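Local atomic coordinates of conserved domain protein (Streptococcus pneumoniae, PDB entry 2I7R), a protein that is of unknown function but belongs to the glyoxalase/bleomycin resistance protein/dioxygenase superfamily, whose members include metal-dependent enzymes and drug-binding proteins. Residues Asn77-Arg80 and Leu81-Gly85. Sequence-based numbering, arbitrary orientation.
Sequences NYKR and LNELG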
loop_
_atom_site.group_PDB
_atom_site.type_symbol
_atom_site.label_atom_id
_atom_site.label_comp_id
_atom_site.label_asym_id
_atom_site.label_seq_id
_atom_site.Cartn_x
_atom_site.Cartn_y
_atom_site.Cartn_z
ATOM N N ASN A 77 -4.085 11.931 17.726
ATOM C CA ASN A 77 -4.173 10.516 17.366
ATOM C C ASN A 77 -3.460 9.644 18.376
ATOM O O ASN A 77 -3.970 8.597 18.777
ATOM C CB ASN A 77 -3.625 10.257 15.957
ATOM C CG ASN A 77 -4.627 10.613 14.881
ATOM O OD1 ASN A 77 -5.552 9.855 14.613
ATOM N ND2 ASN A 77 -4.468 11.792 14.293
ATOM N N TYR A 78 -2.294 10.103 18.812
ATOM C CA TYR A 78 -1.532 9.425 19.850
ATOM C C TYR A 78 -2.328 9.155 21.105
ATOM O O TYR A 78 -2.402 8.018 21.553
ATOM C CB TYR A 78 -0.277 10.216 20.204
ATOM C CG TYR A 78 0.659 9.515 21.138
ATOM C CD1 TYR A 78 0.996 8.183 20.935
ATOM C CD2 TYR A 78 1.229 10.191 22.226
ATOM C CE1 TYR A 78 1.877 7.535 21.756
ATOM C CE2 TYR A 78 2.124 9.546 23.077
ATOM C CZ TYR A 78 2.437 8.206 22.827
ATOM O OH TYR A 78 3.333 7.526 23.624
ATOM N N LYS A 79 -2.916 10.210 21.655
ATOM C CA LYS A 79 -3.725 10.120 22.859
ATOM C C LYS A 79 -4.881 9.131 22.657
ATOM O O LYS A 79 -5.144 8.287 23.515
ATOM C CB LYS A 79 -4.281 11.503 23.248
ATOM C CG LYS A 79 -5.027 11.516 24.604
ATOM C CD LYS A 79 -6.081 12.623 24.674
ATOM C CE LYS A 79 -5.446 13.959 25.055
ATOM N NZ LYS A 79 -6.396 14.727 25.949
ATOM N N ARG A 80 -5.553 9.255 21.520
ATOM C CA ARG A 80 -6.676 8.408 21.175
ATOM C C ARG A 80 -6.242 6.945 21.203
ATOM O O ARG A 80 -6.888 6.091 21.863
ATOM C CB ARG A 80 -7.236 8.806 19.797
ATOM C CG ARG A 80 -8.448 8.024 19.338
ATOM C CD ARG A 80 -8.935 8.481 17.971
ATOM N NE ARG A 80 -7.922 8.395 16.914
ATOM C CZ ARG A 80 -7.518 7.268 16.312
ATOM N NH1 ARG A 80 -8.018 6.074 16.671
ATOM N NH2 ARG A 80 -6.570 7.333 15.357
ATOM N N LEU A 81 -5.138 6.666 20.524
ATOM C CA LEU A 81 -4.630 5.310 20.402
ATOM C C LEU A 81 -4.141 4.719 21.719
ATOM O O LEU A 81 -4.306 3.519 21.944
ATOM C CB LEU A 81 -3.560 5.201 19.304
ATOM C CG LEU A 81 -4.042 5.556 17.895
ATOM C CD1 LEU A 81 -2.855 5.909 16.923
ATOM C CD2 LEU A 81 -5.007 4.479 17.316
ATOM N N ASN A 82 -3.527 5.544 22.568
ATOM C CA ASN A 82 -3.031 5.110 23.890
ATOM C C ASN A 82 -4.194 4.709 24.772
ATOM O O ASN A 82 -4.120 3.698 25.469
ATOM C CB ASN A 82 -2.242 6.215 24.615
ATOM C CG ASN A 82 -0.769 6.212 24.280
ATOM O OD1 ASN A 82 -0.271 5.376 23.506
ATOM N ND2 ASN A 82 -0.046 7.160 24.864
ATOM N N GLU A 83 -5.254 5.521 24.759
ATOM C CA GLU A 83 -6.470 5.205 25.517
ATOM C C GLU A 83 -7.079 3.902 25.027
ATOM O O GLU A 83 -7.661 3.196 25.817
ATOM C CB GLU A 83 -7.543 6.283 25.396
ATOM C CG GLU A 83 -7.187 7.665 25.869
ATOM C CD GLU A 83 -8.311 8.667 25.542
ATOM O OE1 GLU A 83 -9.490 8.333 25.841
ATOM O OE2 GLU A 83 -8.031 9.769 24.986
ATOM N N LEU A 84 -6.944 3.587 23.736
ATOM C CA LEU A 84 -7.459 2.332 23.172
ATOM C C LEU A 84 -6.625 1.100 23.510
ATOM O O LEU A 84 -7.110 -0.011 23.389
ATOM C CB LEU A 84 -7.587 2.418 21.642
ATOM C CG LEU A 84 -8.813 3.130 21.085
ATOM C CD1 LEU A 84 -8.664 3.253 19.572
ATOM C CD2 LEU A 84 -10.112 2.370 21.472
ATOM N N GLY A 85 -5.369 1.285 23.904
ATOM C CA GLY A 85 -4.517 0.142 24.171
ATOM C C GLY A 85 -3.824 -0.420 22.943
ATOM O O GLY A 85 -3.326 -1.559 22.953
#
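On the last two turns of helix 74-84, the amide of N82 lies over one face of the Y78 ring, one turn earlier in the chain. Each of the two mixed sheets of the chain has the 1-4-3-2 strand order of the βαβββ units of the glyoxalase fold, and this helix packs against strands 88-94 and 100-105. N82 ND2 comes to 3.4 Å from Y78 CZ, offset toward the rim of the ring, and N82 OD1 sits 3.5 Å from Y78 CE1; the amide and ring planes are inclined by 61°, so the two groups are not stacked flat. A trans chi1 (-173°) swings the Y78 ring toward the C-terminal end of the helix, alongside N82.

R80 and L81 make the neighbouring contact: L81 CG lies over one face of the R80 guanidinium, and R80 NH1 comes to 3.5 Å from L81 CD2. Extended as far as CD, the arginine chain bends at chi3 (57°) and turns the group back toward N77, whose OD1 accepts a nearly straight bond of 2.8 Å from R80 NH2. This bond lies in both the carbonyl and guanidinium planes and uses a lone pair of OD1. NH2 also donates to the carbonyl of I26, while N77 ND2 is held by that of D73, so both ends of the pair are anchored. The buried L81 packs on L102 and V104, and Y78 reaches L102, V88 and P92, seating the helix on its sheet.

On the exposed side, K79 CG and CD each lie 3.5 Å from E83 OE2; K79 NZ remains 5.3 Å from E83 OE2, too far for a salt bridge, though the opposite charges may still attract weakly. Successive i to i+4 backbone bonds join the turns. The helix ends in a Schellman motif, where G85, with positive phi, gives its N-H to N82 O (G85 N to N82 O 3.1 Å).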